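Long-range contacts in putative alpha-L-fucosidase (Bacteroides thetaiotaomicron VPI-5482, PDB 3GZA), which probably removes alpha-L-fucose from glycans by hydrolysis: residues V227-W232 against V307-T312; C371-N376 against I435-Y440; I383-I388 against T424-I429. All blocks are in the same frame, centred on the assembly; numbering follows the deposited sequence.

Interaction 1 of 3, residues V227-W232 against V307-T312; sequences VEYPCW and VGRNAT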
loop_
_atom_site.group_PDB
_atom_site.type_symbol
_atom_site.label_atom_id
_atom_site.label_comp_id
_atom_site.label_asym_id
_atom_site.label_seq_id
_atom_site.Cartn_x
_atom_site.Cartn_y
_atom_site.Cartn_z
ATOM N N VAL A 227 34.039 10.224 -16.978
ATOM C CA VAL A 227 34.745 10.637 -15.783
ATOM C C VAL A 227 35.838 11.589 -16.233
ATOM O O VAL A 227 36.103 11.733 -17.408
ATOM C CB VAL A 227 35.324 9.449 -14.987
ATOM C CG1 VAL A 227 34.214 8.593 -14.385
ATOM C CG2 VAL A 227 36.298 8.574 -15.842
ATOM N N GLU A 228 36.551 12.202 -15.301
ATOM C CA GLU A 228 37.641 13.077 -15.649
ATOM C C GLU A 228 38.933 12.281 -15.724
ATOM O O GLU A 228 38.919 11.056 -15.577
ATOM C CB GLU A 228 37.711 14.231 -14.668
ATOM C CG GLU A 228 36.468 15.117 -14.689
ATOM C CD GLU A 228 36.272 15.792 -16.023
ATOM O OE1 GLU A 228 37.242 16.397 -16.503
ATOM O OE2 GLU A 228 35.153 15.775 -16.565
ATOM N N TYR A 229 40.035 12.953 -16.031
ATOM C CA TYR A 229 41.340 12.306 -16.138
ATOM C C TYR A 229 42.408 13.129 -15.408
ATOM O O TYR A 229 42.447 14.345 -15.596
ATOM C CB TYR A 229 41.688 12.049 -17.632
ATOM C CG TYR A 229 42.923 11.164 -17.706
ATOM C CD1 TYR A 229 42.787 9.777 -17.622
ATOM C CD2 TYR A 229 44.194 11.700 -17.800
ATOM C CE1 TYR A 229 43.864 8.968 -17.597
ATOM C CE2 TYR A 229 45.326 10.885 -17.768
ATOM C CZ TYR A 229 45.146 9.504 -17.675
ATOM O OH TYR A 229 46.239 8.681 -17.653
ATOM N N PRO A 230 43.267 12.480 -14.590
ATOM C CA PRO A 230 43.344 11.045 -14.293
ATOM C C PRO A 230 42.136 10.552 -13.514
ATOM O O PRO A 230 41.408 11.362 -12.908
ATOM C CB PRO A 230 44.616 10.926 -13.439
ATOM C CG PRO A 230 44.784 12.228 -12.827
ATOM C CD PRO A 230 44.314 13.218 -13.855
ATOM N N CYS A 231 41.882 9.249 -13.575
ATOM C CA CYS A 231 40.794 8.638 -12.813
ATOM C C CYS A 231 41.314 7.367 -12.131
ATOM O O CYS A 231 41.626 6.393 -12.790
ATOM C CB CYS A 231 39.579 8.297 -13.671
ATOM S SG CYS A 231 38.212 7.688 -12.704
ATOM N N TRP A 232 41.446 7.434 -10.804
ATOM C CA TRP A 232 41.967 6.346 -9.980
ATOM C C TRP A 232 40.829 5.626 -9.311
ATOM O O TRP A 232 39.794 6.197 -9.050
ATOM C CB TRP A 232 42.876 6.931 -8.873
ATOM C CG TRP A 232 43.887 7.896 -9.379
ATOM C CD1 TRP A 232 43.804 9.279 -9.323
ATOM C CD2 TRP A 232 45.143 7.601 -9.962
ATOM N NE1 TRP A 232 44.912 9.829 -9.875
ATOM C CE2 TRP A 232 45.759 8.837 -10.286
ATOM C CE3 TRP A 232 45.814 6.420 -10.252
ATOM C CZ2 TRP A 232 47.010 8.915 -10.878
ATOM C CZ3 TRP A 232 47.054 6.495 -10.881
ATOM C CH2 TRP A 232 47.654 7.731 -11.160
ATOM N N VAL A 307 35.028 4.114 -20.194
ATOM C CA VAL A 307 35.762 2.865 -20.279
ATOM C C VAL A 307 37.251 3.152 -20.553
ATOM O O VAL A 307 38.142 2.497 -20.004
ATOM C CB VAL A 307 35.169 1.955 -21.351
ATOM C CG1 VAL A 307 36.042 0.641 -21.520
ATOM C CG2 VAL A 307 33.667 1.646 -21.024
ATOM N N GLY A 308 37.550 4.155 -21.373
ATOM C CA GLY A 308 38.943 4.539 -21.663
ATOM C C GLY A 308 39.658 5.399 -20.645
ATOM O O GLY A 308 40.813 5.783 -20.839
ATOM N N ARG A 309 38.940 5.706 -19.571
ATOM C CA ARG A 309 39.416 6.456 -18.412
ATOM C C ARG A 309 39.177 5.640 -17.112
ATOM O O ARG A 309 38.998 6.200 -16.043
ATOM C CB ARG A 309 38.743 7.843 -18.315
ATOM C CG ARG A 309 39.199 8.797 -19.328
ATOM C CD ARG A 309 38.548 10.160 -19.180
ATOM N NE ARG A 309 39.033 11.065 -20.213
ATOM C CZ ARG A 309 38.589 12.311 -20.359
ATOM N NH1 ARG A 309 37.682 12.808 -19.554
ATOM N NH2 ARG A 309 39.046 13.058 -21.337
ATOM N N ASN A 310 39.217 4.307 -17.204
ATOM C CA ASN A 310 39.184 3.456 -16.017
ATOM C C ASN A 310 37.897 3.565 -15.227
ATOM O O ASN A 310 37.896 3.530 -14.009
ATOM C CB ASN A 310 40.362 3.835 -15.082
ATOM C CG ASN A 310 40.639 2.789 -14.021
ATOM O OD1 ASN A 310 40.362 1.583 -14.207
ATOM N ND2 ASN A 310 41.277 3.237 -12.909
ATOM N N ALA A 311 36.771 3.722 -15.925
ATOM C CA ALA A 311 35.469 3.713 -15.314
ATOM C C ALA A 311 34.543 2.750 -16.097
ATOM O O ALA A 311 34.578 2.703 -17.303
ATOM C CB ALA A 311 34.859 5.160 -15.303
ATOM N N THR A 312 33.725 1.984 -15.395
ATOM C CA THR A 312 32.696 1.185 -15.997
ATOM C C THR A 312 31.498 2.088 -16.265
ATOM O O THR A 312 31.058 2.857 -15.403
ATOM C CB THR A 312 32.377 -0.040 -15.161
ATOM O OG1 THR A 312 33.488 -0.959 -15.321
ATOM C CG2 THR A 312 31.040 -0.710 -15.602
HETATM O O HOH W 1 42.349 6.671 -15.695
#

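Interaction 2 of 3, residues C371-N376 against I435-Y440; sequences CIIQEN and INFSAY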
loop_
_atom_site.group_PDB
_atom_site.type_symbol
_atom_site.label_atom_id
_atom_site.label_comp_id
_atom_site.label_asym_id
_atom_site.label_seq_id
_atom_site.Cartn_x
_atom_site.Cartn_y
_atom_site.Cartn_z
ATOM N N CYS A 371 46.020 3.784 -28.988
ATOM C CA CYS A 371 46.651 2.752 -28.176
ATOM C C CYS A 371 45.726 2.422 -27.030
ATOM O O CYS A 371 44.967 3.282 -26.589
ATOM C CB CYS A 371 47.966 3.232 -27.567
ATOM S SG CYS A 371 49.322 3.402 -28.689
ATOM N N ILE A 372 45.804 1.194 -26.533
ATOM C CA ILE A 372 45.077 0.784 -25.351
ATOM C C ILE A 372 46.136 0.240 -24.418
ATOM O O ILE A 372 47.066 -0.413 -24.878
ATOM C CB ILE A 372 43.986 -0.261 -25.669
ATOM C CG1 ILE A 372 42.823 0.442 -26.386
ATOM C CG2 ILE A 372 43.508 -1.007 -24.416
ATOM C CD1 ILE A 372 41.673 -0.454 -26.707
ATOM N N ILE A 373 46.017 0.584 -23.132
ATOM C CA ILE A 373 46.910 0.065 -22.096
ATOM C C ILE A 373 46.013 -0.450 -20.998
ATOM O O ILE A 373 45.023 0.194 -20.665
ATOM C CB ILE A 373 47.795 1.138 -21.467
ATOM C CG1 ILE A 373 48.344 2.105 -22.519
ATOM C CG2 ILE A 373 48.934 0.468 -20.592
ATOM C CD1 ILE A 373 48.978 3.370 -21.914
ATOM N N GLN A 374 46.321 -1.627 -20.471
ATOM C CA GLN A 374 45.561 -2.196 -19.358
ATOM C C GLN A 374 46.494 -2.788 -18.329
ATOM O O GLN A 374 47.421 -3.513 -18.692
ATOM C CB GLN A 374 44.627 -3.318 -19.830
ATOM C CG GLN A 374 43.583 -2.954 -20.851
ATOM C CD GLN A 374 42.600 -4.089 -21.062
ATOM O OE1 GLN A 374 42.760 -4.864 -22.001
ATOM N NE2 GLN A 374 41.633 -4.246 -20.162
ATOM N N GLU A 375 46.257 -2.461 -17.056
ATOM C CA GLU A 375 46.956 -3.084 -15.951
ATOM C C GLU A 375 46.154 -4.309 -15.496
ATOM O O GLU A 375 44.964 -4.407 -15.772
ATOM C CB GLU A 375 47.114 -2.125 -14.775
ATOM C CG GLU A 375 48.009 -0.954 -15.039
ATOM C CD GLU A 375 48.211 -0.076 -13.808
ATOM O OE1 GLU A 375 47.381 0.829 -13.646
ATOM O OE2 GLU A 375 49.216 -0.280 -13.045
ATOM N N ASN A 376 46.833 -5.253 -14.826
ATOM C CA ASN A 376 46.170 -6.405 -14.208
ATOM C C ASN A 376 45.551 -5.844 -12.900
ATOM O O ASN A 376 46.201 -5.760 -11.862
ATOM C CB ASN A 376 47.179 -7.517 -13.909
ATOM C CG ASN A 376 46.529 -8.850 -13.716
ATOM O OD1 ASN A 376 45.323 -8.987 -13.838
ATOM N ND2 ASN A 376 47.344 -9.862 -13.461
ATOM N N ILE A 435 48.768 -6.073 -18.799
ATOM C CA ILE A 435 48.170 -7.217 -19.469
ATOM C C ILE A 435 47.909 -6.919 -20.931
ATOM O O ILE A 435 47.674 -7.843 -21.706
ATOM C CB ILE A 435 46.895 -7.724 -18.744
ATOM C CG1 ILE A 435 45.766 -6.671 -18.783
ATOM C CG2 ILE A 435 47.230 -8.100 -17.320
ATOM C CD1 ILE A 435 44.434 -7.196 -18.328
ATOM N N ASN A 436 47.982 -5.647 -21.328
ATOM C CA ASN A 436 47.711 -5.265 -22.696
ATOM C C ASN A 436 48.306 -3.899 -23.019
ATOM O O ASN A 436 48.042 -2.923 -22.322
ATOM C CB ASN A 436 46.184 -5.238 -22.886
ATOM C CG ASN A 436 45.744 -4.815 -24.276
ATOM O OD1 ASN A 436 46.529 -4.733 -25.195
ATOM N ND2 ASN A 436 44.446 -4.550 -24.426
ATOM N N PHE A 437 49.115 -3.869 -24.073
ATOM C CA PHE A 437 49.605 -2.633 -24.689
ATOM C C PHE A 437 49.392 -2.928 -26.179
ATOM O O PHE A 437 50.048 -3.792 -26.748
ATOM C CB PHE A 437 51.037 -2.254 -24.320
ATOM C CG PHE A 437 51.585 -1.100 -25.126
ATOM C CD1 PHE A 437 50.831 0.051 -25.337
ATOM C CD2 PHE A 437 52.865 -1.150 -25.653
ATOM C CE1 PHE A 437 51.334 1.103 -26.065
ATOM C CE2 PHE A 437 53.381 -0.084 -26.380
ATOM C CZ PHE A 437 52.595 1.041 -26.605
ATOM N N SER A 438 48.423 -2.244 -26.775
ATOM C CA SER A 438 48.001 -2.509 -28.161
ATOM C C SER A 438 47.888 -1.250 -28.996
ATOM O O SER A 438 47.559 -0.205 -28.481
ATOM C CB SER A 438 46.631 -3.178 -28.181
ATOM O OG SER A 438 46.637 -4.441 -27.554
ATOM N N ALA A 439 48.119 -1.382 -30.292
ATOM C CA ALA A 439 48.047 -0.259 -31.237
ATOM C C ALA A 439 46.943 -0.481 -32.247
ATOM O O ALA A 439 46.700 -1.625 -32.660
ATOM C CB ALA A 439 49.375 -0.079 -31.962
ATOM N N TYR A 440 46.311 0.621 -32.657
ATOM C CA TYR A 440 45.230 0.615 -33.625
ATOM C C TYR A 440 45.317 1.751 -34.608
ATOM O O TYR A 440 45.887 2.789 -34.324
ATOM C CB TYR A 440 43.860 0.768 -32.930
ATOM C CG TYR A 440 43.632 -0.241 -31.850
ATOM C CD1 TYR A 440 44.100 -0.024 -30.590
ATOM C CD2 TYR A 440 42.941 -1.421 -32.104
ATOM C CE1 TYR A 440 43.916 -0.973 -29.614
ATOM C CE2 TYR A 440 42.743 -2.346 -31.154
ATOM C CZ TYR A 440 43.252 -2.133 -29.906
ATOM O OH TYR A 440 43.080 -3.067 -28.917
#

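Interaction 3 of 3, residues I383-I388 against T424-I429; sequences IRQYQI and TVSESI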
loop_
_atom_site.group_PDB
_atom_site.type_symbol
_atom_site.label_atom_id
_atom_site.label_comp_id
_atom_site.label_asym_id
_atom_site.label_seq_id
_atom_site.Cartn_x
_atom_site.Cartn_y
_atom_site.Cartn_z
ATOM N N ILE A 383 50.887 2.027 -12.069
ATOM C CA ILE A 383 51.388 3.044 -12.971
ATOM C C ILE A 383 50.952 4.423 -12.475
ATOM O O ILE A 383 49.780 4.621 -12.151
ATOM C CB ILE A 383 50.861 2.801 -14.426
ATOM C CG1 ILE A 383 51.482 1.517 -15.005
ATOM C CG2 ILE A 383 51.191 4.004 -15.368
ATOM C CD1 ILE A 383 50.888 1.146 -16.390
ATOM N N ARG A 384 51.914 5.338 -12.347
ATOM C CA ARG A 384 51.642 6.716 -11.923
ATOM C C ARG A 384 51.947 7.742 -12.984
ATOM O O ARG A 384 51.361 8.807 -12.961
ATOM C CB ARG A 384 52.414 7.036 -10.645
ATOM C CG ARG A 384 51.839 6.340 -9.411
ATOM C CD ARG A 384 50.446 6.809 -9.115
ATOM N NE ARG A 384 49.906 6.191 -7.907
ATOM C CZ ARG A 384 50.149 6.611 -6.678
ATOM N NH1 ARG A 384 50.997 7.619 -6.448
ATOM N NH2 ARG A 384 49.590 5.962 -5.650
ATOM N N GLN A 385 52.904 7.464 -13.867
ATOM C CA GLN A 385 53.242 8.371 -14.970
ATOM C C GLN A 385 53.704 7.499 -16.129
ATOM O O GLN A 385 54.498 6.588 -15.925
ATOM C CB GLN A 385 54.388 9.324 -14.603
ATOM C CG GLN A 385 54.120 10.371 -13.491
ATOM C CD GLN A 385 53.261 11.550 -13.926
ATOM O OE1 GLN A 385 53.148 11.854 -15.111
ATOM N NE2 GLN A 385 52.688 12.251 -12.953
ATOM N N TYR A 386 53.207 7.770 -17.335
ATOM C CA TYR A 386 53.651 7.018 -18.511
ATOM C C TYR A 386 53.699 7.883 -19.758
ATOM O O TYR A 386 53.089 8.947 -19.833
ATOM C CB TYR A 386 52.747 5.813 -18.792
ATOM C CG TYR A 386 51.384 6.216 -19.292
ATOM C CD1 TYR A 386 51.157 6.466 -20.654
ATOM C CD2 TYR A 386 50.301 6.387 -18.416
ATOM C CE1 TYR A 386 49.914 6.875 -21.105
ATOM C CE2 TYR A 386 49.082 6.770 -18.866
ATOM C CZ TYR A 386 48.877 7.015 -20.203
ATOM O OH TYR A 386 47.639 7.404 -20.665
ATOM N N GLN A 387 54.466 7.424 -20.738
ATOM C CA GLN A 387 54.538 8.105 -22.022
ATOM C C GLN A 387 54.459 7.060 -23.120
ATOM O O GLN A 387 54.880 5.932 -22.919
ATOM C CB GLN A 387 55.845 8.868 -22.208
ATOM C CG GLN A 387 56.184 9.875 -21.130
ATOM C CD GLN A 387 56.824 9.223 -19.911
ATOM O OE1 GLN A 387 57.834 8.510 -20.037
ATOM N NE2 GLN A 387 56.248 9.474 -18.721
ATOM N N ILE A 388 53.876 7.429 -24.258
ATOM C CA ILE A 388 53.881 6.540 -25.411
ATOM C C ILE A 388 54.623 7.270 -26.522
ATOM O O ILE A 388 54.365 8.451 -26.789
ATOM C CB ILE A 388 52.491 6.136 -25.865
ATOM C CG1 ILE A 388 51.771 5.374 -24.732
ATOM C CG2 ILE A 388 52.569 5.281 -27.167
ATOM C CD1 ILE A 388 50.408 5.014 -25.043
ATOM N N THR A 424 56.583 3.701 -21.878
ATOM C CA THR A 424 57.528 3.846 -20.776
ATOM C C THR A 424 56.746 4.304 -19.551
ATOM O O THR A 424 56.033 5.303 -19.616
ATOM C CB THR A 424 58.587 4.891 -21.073
ATOM O OG1 THR A 424 59.269 4.525 -22.280
ATOM C CG2 THR A 424 59.574 4.983 -19.931
ATOM N N VAL A 425 56.851 3.551 -18.468
ATOM C CA VAL A 425 56.232 3.916 -17.189
ATOM C C VAL A 425 57.374 4.578 -16.394
ATOM O O VAL A 425 58.283 3.893 -15.909
ATOM C CB VAL A 425 55.690 2.679 -16.453
ATOM C CG1 VAL A 425 55.094 3.058 -15.066
ATOM C CG2 VAL A 425 54.630 1.963 -17.297
ATOM N N SER A 426 57.370 5.908 -16.336
ATOM C CA SER A 426 58.423 6.659 -15.645
ATOM C C SER A 426 58.268 6.742 -14.122
ATOM O O SER A 426 59.256 6.993 -13.412
ATOM C CB SER A 426 58.526 8.060 -16.218
ATOM O OG SER A 426 57.274 8.686 -16.216
ATOM N N GLU A 427 57.034 6.572 -13.635
ATOM C CA GLU A 427 56.763 6.583 -12.212
ATOM C C GLU A 427 55.791 5.462 -11.927
ATOM O O GLU A 427 54.793 5.305 -12.626
ATOM C CB GLU A 427 56.173 7.933 -11.769
ATOM C CG GLU A 427 56.130 8.117 -10.241
ATOM C CD GLU A 427 55.225 9.275 -9.770
ATOM O OE1 GLU A 427 54.960 10.215 -10.569
ATOM O OE2 GLU A 427 54.771 9.228 -8.590
ATOM N N SER A 428 56.070 4.673 -10.896
ATOM C CA SER A 428 55.183 3.587 -10.484
ATOM C C SER A 428 55.441 3.258 -9.018
ATOM O O SER A 428 56.559 3.446 -8.514
ATOM C CB SER A 428 55.359 2.349 -11.387
ATOM O OG SER A 428 56.715 1.915 -11.368
ATOM N N ILE A 429 54.417 2.785 -8.336
ATOM C CA ILE A 429 54.510 2.416 -6.923
ATOM C C ILE A 429 54.843 0.938 -6.740
ATOM O O ILE A 429 55.083 0.505 -5.633
ATOM C CB ILE A 429 53.252 2.815 -6.124
ATOM C CG1 ILE A 429 52.001 2.161 -6.710
ATOM C CG2 ILE A 429 53.177 4.386 -6.058
ATOM C CD1 ILE A 429 50.750 2.272 -5.851
HETATM O O HOH W 2 52.042 9.862 -8.450
HETATM O O HOH W 3 53.310 12.105 -10.591
#

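Interaction 1 of 3, residues V227-W232 against V307-T312
Arg309 reaches back along Val227, the two side chains running past one another in opposite directions. Near its root, Arg309 CB packs on Val227 CG2 at 3.6 Å. At its far end, Arg309 NH1 gives a hydrogen bond to Val227 O at 2.9 Å, lying in the carbonyl plane with the oxygen only 4° out of the guanidinium plane. The long, extended arginine can thus serve both an apolar neighbour and a backbone acceptor. Tyr229 CB sits over one guanidinium face, displaced toward the rim, 3.8 Å from Arg309 NE. Beyond it the phenol ring slants across the arginine, its plane 50° from the guanidinium, and makes a cation-pi contact with Arg409.

Asn310 has a left-handed backbone conformation that asparagine tolerates well. With CG anti to the backbone N (chi1 -165°), its amide lies flat toward Cys231 O, which accepts from Asn310 ND2 at 3.2 Å; ND2 also bonds Glu381. A water lies 3.0 Å from the same Cys231 O and farther from Arg309 O. Small side chains suit the close quarters here: Cys231 CB comes within 3.2 Å of Arg309 O, and Ala311 CB meets Val227 CG1 at 3.6 Å.

Val227, Cys231 and Ala311 all rest on Ala268 of strand 264-273, while Glu228 touches helix 251-257 and Tyr229 touches Tyr386 of strand 383-392.

Interaction 2 of 3, residues C371-N376 against I435-Y440
A classic beta bulge, in which Ile435 and Asn436 both face Gln374, closes one end of an antiparallel strand pair in the C-terminal beta sandwich, the F5/8 type C (discoidin-like) domain. Gln374 O takes a hydrogen bond from Ile435 N at 2.9 Å and a weak one from Asn436 N. The strand bends sharply at Ile435, whose branched side chain lies against the partner strand: CG1 packs on Gln374 CB, and CG2 meets Asn376 CB at 3.5 Å, the two side chains crossing at about a right angle.

Beyond the bulge the ladder is regular. Gln374 N donates to Asn436 O, and the hydrogen-bonded pair Ile372 with Ser438 exchanges two bonds, Ile372 N to Ser438 O and Ser438 N to Ile372 O, each 3.0 Å long. Cys371, Ile373 and Phe437 turn to the face that meets the other sheet, where Leu421 and Ile388 receive them; apolar residues suit this interior. Ile373 CG1 lies obliquely 4.3 Å from Phe437 CD1.

The other face carries Ile372, Gln374 and Asn436. Ile372 slants across the tyrosine, its CG1 meeting Tyr440 CE1 at 3.7 Å. Two amides suit the neighbouring place because one can donate while the other accepts, which pairs Asn436 ND2 with Gln374 OE1 in this buried place; Gln374 NE2 in turn bonds His407 O. Their planes stand 71° apart, and Asn436 ND2, with the acceptor exactly in its own amide plane, points at a lone pair of Gln374 OE1 at 3.0 Å, the N-H nearly straight at 174°.

Interaction 3 of 3, residues I383-I388 against T424-I429
Most unusual here is a slip in register within an antiparallel strand pair of the F5/8 type C beta sandwich: a classic beta bulge puts Ser426 and Glu427 both opposite Gln385. The helix-like backbone of Ser426 makes the extra residue possible, and Gln385 O accepts weak bonds from both backbone nitrogens, Ser426 N at 3.0 Å and Glu427 N at 3.4 Å. On the other strand two successive nitrogens share one acceptor: Arg384 N at 2.9 Å and Gln385 N at 3.1 Å both reach Glu427 O, from the same face of its carbonyl plane. Regular pairing resumes at Gln387 and Thr424, which exchange two backbone hydrogen bonds, the one from Thr424 N nearly straight.

On the face turned to the other sheet, Ile383 crosses Val425 at about a right angle, Ile383 CG1 3.9 Å from Val425 CG2. These branched apolar residues suit a buried side; Tyr386 starts on the same face, and its hydroxyl bonds Glu411 of the facing sheet.

Around Arg384, hydrophobic and polar contacts combine. Ile429 CG2 sits over the centre of the guanidinium face, 3.8 Å from Arg384 CZ, while a water in the guanidinium plane accepts from Arg384 NH1 and donates to Glu427 OE2. The opposite charges are thus joined through water, without direct contact.

Gln387 folds back at chi2 (82°), which brings its amide over the neighbouring strand, where Gln387 NE2 donates to Ser426 OG at 2.8 Å and 169° at the hydrogen. A leucine in place of this glutamine would probably leave Ser426 OG without its amide donor, and the serine hydroxyl less firmly held beside the bulge. The amide is turned to suit the bond, for Ser426 OG lies only 5° out of the Gln387 amide plane.

Overall arrangement
The three contacts lie with centres 14 to 16 Å apart, from the barrel edge into the sandwich. Interaction 1 joins two loops of the family's TIM-barrel domain, the later one leading into barrel strand 312-317. Interactions 2 and 3 each pair two central strands of a four-stranded antiparallel sheet of the F5/8 type C domain; the sheets pack face to face through Ile373, Cys371 and Ile388, and Glu375 OE2 probably bonds Ile383 N. Along the chain, interaction 1 is complete before interaction 2 begins, and both strands of interaction 3 fall between those of interaction 2. Trp232 of interaction 1 packs against Ile383 and Arg384 of interaction 3, so the barrel loops meet the C-terminal domain directly.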